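Local atomic coordinates of beta-glucosidase (Pseudoalteromonas sp., PDB entry 3F95), a protein that probably hydrolyses beta-1,3- and beta-1,4-glucans as an exo-acting beta-glucosidase, and is seen here only as its extra C-terminal beta-sandwich domain. Residues 115-118 / 119-123; 156-159 / 160-163. One frame throughout, in Å; residues are numbered along the deposited sequence.

Overall arrangement
Both contacts are local turns in the C-terminal beta-sandwich of the enzyme, and their centres lie about 12 Å apart. Contact 1 closes the end of strand 113-118, an outer member of one sheet of the sandwich. Contact 2 carries the chain out of that same sheet, from strand 149-158, into the facing sheet through strand 161-171. They meet at the ring of Phe-119, whose CE2 lies 3.7 Å from CD2 of Leu-163 and whose CZ lies 3.8 Å from CG2 of Ile-156. The apolar layer between the sheets is thus continuous from one turn to the other. The glycoside hydrolase part of the enzyme is not in this fragment.

Contact 1 of 2, residues 115-118 / 119-123; sequences RDID and FSSFS
Two overlapping type I turns, 118-121 and 119-122, bend the chain away as it leaves strand 113-118. The first is closed by Ser-121 N, which donates to Asp-118 O at 3.0 Å from well above the carbonyl plane. The hydroxyl of the same serine donates too: its OG reaches Asp-118 O at 2.7 Å, nearly in line with the C=O bond. One carbonyl oxygen therefore accepts from both the N-H and the O-H of Ser-121, and serine suits the place because its chi1 of 74°, with OG between the backbone N and the carbonyl carbon, points the hydroxyl back at the carbonyl oxygen three residues earlier. The second turn is closed by Phe-122 N on Phe-119 O at 3.1 Å. CZ of Phe-122 stands over the centre of the Phe-119 ring, 4.0 Å above its plane, while CE2 of Phe-122 meets CG2 of Ile-117 at 3.8 Å. With an alanine at Phe-122, the side chains of Ile-117 and Phe-119 would probably lose the ring that touches both, and Leu-104 and Leu-134 an apolar neighbour. Consecutive i to i+3 turns thus end strand 113-118, the edge strand of its sheet beside strand 102-108, and send both phenylalanines into the beta-sandwich.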
ATOM      1  N   ARG A 115     -11.543   2.621   2.416  1.00 21.95           N
ATOM      2  CA  ARG A 115     -11.190   3.877   1.758  1.00 20.94           C
ATOM      3  C   ARG A 115     -10.857   3.637   0.303  1.00 21.15           C
ATOM      4  O   ARG A 115     -10.260   2.613  -0.047  1.00 20.33           O
ATOM      5  CB  ARG A 115      -9.994   4.565   2.432  1.00 20.59           C
ATOM      6  CG  ARG A 115     -10.191   4.949   3.897  1.00 19.89           C
ATOM      7  CD  ARG A 115     -11.188   6.123   4.104  1.00 19.20           C
ATOM      8  NE  ARG A 115     -10.883   7.289   3.284  1.00 18.18           N
ATOM      9  CZ  ARG A 115      -9.933   8.195   3.530  1.00 18.11           C
ATOM     10  NH1 ARG A 115      -9.137   8.123   4.604  1.00 17.05           N
ATOM     11  NH2 ARG A 115      -9.792   9.191   2.679  1.00 19.00           N
ATOM     12  N   ASP A 116     -11.247   4.600  -0.537  1.00 21.32           N
ATOM     13  CA  ASP A 116     -10.950   4.580  -1.954  1.00 21.80           C
ATOM     14  C   ASP A 116     -10.440   5.979  -2.326  1.00 21.25           C
ATOM     15  O   ASP A 116     -11.225   6.938  -2.379  1.00 21.35           O
ATOM     16  CB  ASP A 116     -12.218   4.209  -2.729  1.00 22.73           C
ATOM     17  CG  ASP A 116     -11.947   3.866  -4.187  1.00 28.12           C
ATOM     18  OD1 ASP A 116     -12.613   2.934  -4.713  1.00 33.86           O
ATOM     19  OD2 ASP A 116     -11.088   4.513  -4.820  1.00 31.88           O
ATOM     20  N   ILE A 117      -9.128   6.114  -2.533  1.00 18.82           N
ATOM     21  CA  ILE A 117      -8.512   7.443  -2.629  1.00 18.47           C
ATOM     22  C   ILE A 117      -7.832   7.569  -3.978  1.00 18.71           C
ATOM     23  O   ILE A 117      -6.942   6.784  -4.268  1.00 17.83           O
ATOM     24  CB  ILE A 117      -7.440   7.642  -1.493  1.00 18.23           C
ATOM     25  CG1 ILE A 117      -8.106   7.568  -0.109  1.00 18.59           C
ATOM     26  CG2 ILE A 117      -6.589   8.942  -1.727  1.00 18.36           C
ATOM     27  CD1 ILE A 117      -7.136   7.365   1.051  1.00 17.87           C
ATOM     28  N   ASP A 118      -8.210   8.566  -4.791  1.00 18.22           N
ATOM     29  CA  ASP A 118      -7.462   8.828  -6.027  1.00 17.94           C
ATOM     30  C   ASP A 118      -6.097   9.458  -5.714  1.00 16.99           C
ATOM     31  O   ASP A 118      -5.972  10.303  -4.786  1.00 16.61           O
ATOM     32  CB  ASP A 118      -8.229   9.765  -6.958  1.00 18.93           C
ATOM     33  CG  ASP A 118      -9.589   9.228  -7.327  1.00 23.98           C
ATOM     34  OD1 ASP A 118      -9.693   8.020  -7.667  1.00 26.02           O
ATOM     35  OD2 ASP A 118     -10.541  10.028  -7.272  1.00 29.68           O
ATOM     36  N   PHE A 119      -5.080   9.085  -6.478  1.00 15.55           N
ATOM     37  CA  PHE A 119      -3.769   9.719  -6.264  1.00 15.30           C
ATOM     38  C   PHE A 119      -3.819  11.240  -6.413  1.00 16.05           C
ATOM     39  O   PHE A 119      -3.056  11.945  -5.752  1.00 15.71           O
ATOM     40  CB  PHE A 119      -2.671   9.105  -7.145  1.00 15.45           C
ATOM     41  CG  PHE A 119      -1.989   7.902  -6.497  1.00 12.44           C
ATOM     42  CD1 PHE A 119      -2.737   6.833  -5.999  1.00 14.91           C
ATOM     43  CD2 PHE A 119      -0.609   7.853  -6.368  1.00 14.25           C
ATOM     44  CE1 PHE A 119      -2.100   5.721  -5.381  1.00 14.79           C
ATOM     45  CE2 PHE A 119       0.028   6.738  -5.760  1.00 15.35           C
ATOM     46  CZ  PHE A 119      -0.733   5.689  -5.265  1.00 12.60           C
ATOM     47  N   SER A 120      -4.714  11.737  -7.260  1.00 16.43           N
ATOM     48  CA  SER A 120      -4.843  13.196  -7.457  1.00 17.53           C
ATOM     49  C   SER A 120      -5.135  13.926  -6.142  1.00 17.40           C
ATOM     50  O   SER A 120      -4.758  15.086  -5.984  1.00 18.58           O
ATOM     51  CB  SER A 120      -5.937  13.497  -8.488  1.00 16.86           C
ATOM     52  OG  SER A 120      -7.178  12.976  -8.061  1.00 19.65           O
ATOM     53  N   SER A 121      -5.811  13.254  -5.219  1.00 17.28           N
ATOM     54  CA  SER A 121      -6.205  13.850  -3.937  1.00 18.06           C
ATOM     55  C   SER A 121      -5.034  14.206  -3.025  1.00 17.14           C
ATOM     56  O   SER A 121      -5.203  15.031  -2.131  1.00 16.58           O
ATOM     57  CB  SER A 121      -7.181  12.957  -3.176  1.00 19.23           C
ATOM     58  OG  SER A 121      -6.521  11.826  -2.622  1.00 19.12           O
ATOM     59  N   PHE A 122      -3.888  13.543  -3.204  1.00 16.57           N
ATOM     60  CA  PHE A 122      -2.692  13.871  -2.412  1.00 15.61           C
ATOM     61  C   PHE A 122      -1.427  14.028  -3.243  1.00 15.06           C
ATOM     62  O   PHE A 122      -0.320  13.972  -2.699  1.00 14.73           O
ATOM     63  CB  PHE A 122      -2.485  12.882  -1.229  1.00 14.56           C
ATOM     64  CG  PHE A 122      -2.213  11.428  -1.653  1.00 15.26           C
ATOM     65  CD1 PHE A 122      -0.968  10.850  -1.415  1.00 15.65           C
ATOM     66  CD2 PHE A 122      -3.213  10.657  -2.256  1.00 15.03           C
ATOM     67  CE1 PHE A 122      -0.702   9.497  -1.773  1.00 17.28           C
ATOM     68  CE2 PHE A 122      -2.962   9.324  -2.643  1.00 15.33           C
ATOM     69  CZ  PHE A 122      -1.708   8.750  -2.387  1.00 14.36           C
ATOM     70  N   SER A 123      -1.584  14.243  -4.544  1.00 15.05           N
ATOM     71  CA  SER A 123      -0.420  14.273  -5.447  1.00 14.85           C
ATOM     72  C   SER A 123       0.509  15.454  -5.140  1.00 15.39           C
ATOM     73  O   SER A 123       1.725  15.315  -5.203  1.00 14.61           O
ATOM     74  CB  SER A 123      -0.837  14.283  -6.920  1.00 16.38           C
ATOM     75  OG  SER A 123      -1.659  15.411  -7.175  1.00 16.89           O
TER

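Contact 2 of 2, residues 156-159 / 160-163; sequences ITSQ and NLSL
Two backbone groups share Ser-158 OG: it donates a hydrogen bond to the carbonyl oxygen of Gly-101 and accepts a long, weak one from Asn-160 N, 3.4 Å away with an N-H...O angle of 154°. A small hydroxyl fits this buried position, since it can give its proton to one backbone group and take another from the second without adding bulk. The torsion matters here, for the trans setting to the backbone N (chi1 -170°) puts OG beside the carbonyl carbon, on the side of the following residues, where Asn-160 N can meet it. The apolar side of the same residue is used as well: Ser-158 CB rests 3.8 Å from Leu-161 CD2.

Strands 156-158 and 161-163, with the arc at Gln-159 and Asn-160, form a beta-arch. The strands run at 147° to each other, yet their axes come no closer than 9.0 Å, because they belong to the two facing sheets of the sandwich and pair with other strands; side chains fill the space between. Leu-161 and Ile-156 both point inward and cross at about a right angle, with CD2 of the leucine 3.9 Å from CG2 of the isoleucine. The leucine's CD2 is brought there by a chain whose CG lies trans to its own N (chi1 171°). Further in, Ile-156 CD1 approaches Leu-163 CD2 at 4.2 Å, a looser touch. Branched aliphatic residues serve well here, as each offers methyls to several neighbours: Trp-63 touches all three, and Ile-94 lies against both leucines. In the arc itself the CB of Asn-160 stays against Gln-159, while the amide heads away and its OD1 accepts a hydrogen bond from Lys-96 NZ.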
ATOM      1  N   ILE A 156      -2.990  -0.800  -4.712  1.00 14.65           N
ATOM      2  CA  ILE A 156      -2.691   0.342  -5.583  1.00 14.17           C
ATOM      3  C   ILE A 156      -2.799  -0.144  -7.030  1.00 14.56           C
ATOM      4  O   ILE A 156      -2.154  -1.113  -7.418  1.00 13.79           O
ATOM      5  CB  ILE A 156      -1.286   0.915  -5.304  1.00 14.61           C
ATOM      6  CG1 ILE A 156      -1.222   1.424  -3.840  1.00 14.41           C
ATOM      7  CG2 ILE A 156      -0.951   2.041  -6.317  1.00 15.52           C
ATOM      8  CD1 ILE A 156       0.196   1.705  -3.375  1.00 13.18           C
ATOM      9  N   THR A 157      -3.627   0.541  -7.802  1.00 14.51           N
ATOM     10  CA  THR A 157      -3.865   0.208  -9.203  1.00 14.80           C
ATOM     11  C   THR A 157      -3.487   1.387 -10.096  1.00 15.15           C
ATOM     12  O   THR A 157      -3.870   2.546  -9.826  1.00 15.04           O
ATOM     13  CB  THR A 157      -5.340  -0.190  -9.404  1.00 14.04           C
ATOM     14  OG1 THR A 157      -5.673  -1.247  -8.489  1.00 15.91           O
ATOM     15  CG2 THR A 157      -5.557  -0.689 -10.837  1.00 16.51           C
ATOM     16  N   SER A 158      -2.748   1.092 -11.166  1.00 14.98           N
ATOM     17  CA  SER A 158      -2.301   2.113 -12.123  1.00 15.64           C
ATOM     18  C   SER A 158      -1.800   1.431 -13.409  1.00 16.52           C
ATOM     19  O   SER A 158      -1.726   0.194 -13.471  1.00 15.82           O
ATOM     20  CB  SER A 158      -1.214   3.006 -11.495  1.00 14.51           C
ATOM     21  OG  SER A 158      -0.912   4.158 -12.316  1.00 15.25           O
ATOM     22  N   GLN A 159      -1.470   2.226 -14.425  1.00 17.48           N
ATOM     23  CA  GLN A 159      -0.845   1.702 -15.650  1.00 19.13           C
ATOM     24  C   GLN A 159       0.594   2.161 -15.753  1.00 18.38           C
ATOM     25  O   GLN A 159       1.411   1.554 -16.443  1.00 19.15           O
ATOM     26  CB  GLN A 159      -1.591   2.186 -16.904  1.00 19.61           C
ATOM     27  CG  GLN A 159      -3.035   1.788 -16.957  1.00 25.31           C
ATOM     28  CD  GLN A 159      -3.748   2.371 -18.154  1.00 30.95           C
ATOM     29  OE1 GLN A 159      -4.361   3.439 -18.066  1.00 35.46           O
ATOM     30  NE2 GLN A 159      -3.670   1.680 -19.282  1.00 32.85           N
ATOM     31  N   ASN A 160       0.925   3.260 -15.085  1.00 18.27           N
ATOM     32  CA  ASN A 160       2.262   3.801 -15.209  1.00 17.72           C
ATOM     33  C   ASN A 160       2.557   4.680 -13.996  1.00 16.88           C
ATOM     34  O   ASN A 160       1.905   5.705 -13.806  1.00 17.54           O
ATOM     35  CB  ASN A 160       2.376   4.620 -16.495  1.00 19.35           C
ATOM     36  CG  ASN A 160       3.791   4.898 -16.855  1.00 22.40           C
ATOM     37  OD1 ASN A 160       4.467   5.693 -16.193  1.00 25.54           O
ATOM     38  ND2 ASN A 160       4.274   4.237 -17.902  1.00 27.44           N
ATOM     39  N   LEU A 161       3.541   4.275 -13.203  1.00 14.60           N
ATOM     40  CA  LEU A 161       3.690   4.809 -11.831  1.00 13.71           C
ATOM     41  C   LEU A 161       4.960   4.225 -11.243  1.00 12.98           C
ATOM     42  O   LEU A 161       5.309   3.089 -11.535  1.00 12.96           O
ATOM     43  CB  LEU A 161       2.522   4.333 -10.954  1.00 13.43           C
ATOM     44  CG  LEU A 161       2.541   4.585  -9.425  1.00 12.78           C
ATOM     45  CD1 LEU A 161       2.549   6.113  -9.128  1.00 13.03           C
ATOM     46  CD2 LEU A 161       1.309   3.945  -8.826  1.00 14.45           C
ATOM     47  N   SER A 162       5.662   5.024 -10.440  1.00 12.01           N
ATOM     48  CA  SER A 162       6.782   4.516  -9.669  0.50 11.41           C
ATOM     49  C   SER A 162       6.738   5.082  -8.246  1.00 12.87           C
ATOM     50  O   SER A 162       6.726   6.312  -8.042  1.00 12.63           O
ATOM     51  CB  SER A 162       8.104   4.849 -10.368  0.50 11.56           C
ATOM     52  OG  SER A 162       9.191   4.333  -9.634  0.50 13.93           O
ATOM     53  N   LEU A 163       6.773   4.180  -7.267  1.00 12.12           N
ATOM     54  CA  LEU A 163       6.725   4.589  -5.876  1.00 12.55           C
ATOM     55  C   LEU A 163       7.381   3.530  -5.020  1.00 13.02           C
ATOM     56  O   LEU A 163       7.719   2.462  -5.503  1.00 12.64           O
ATOM     57  CB  LEU A 163       5.283   4.844  -5.421  1.00 12.12           C
ATOM     58  CG  LEU A 163       4.242   3.704  -5.555  1.00 13.19           C
ATOM     59  CD1 LEU A 163       4.439   2.539  -4.591  1.00 14.10           C
ATOM     60  CD2 LEU A 163       2.830   4.266  -5.460  1.00 12.57           C
TER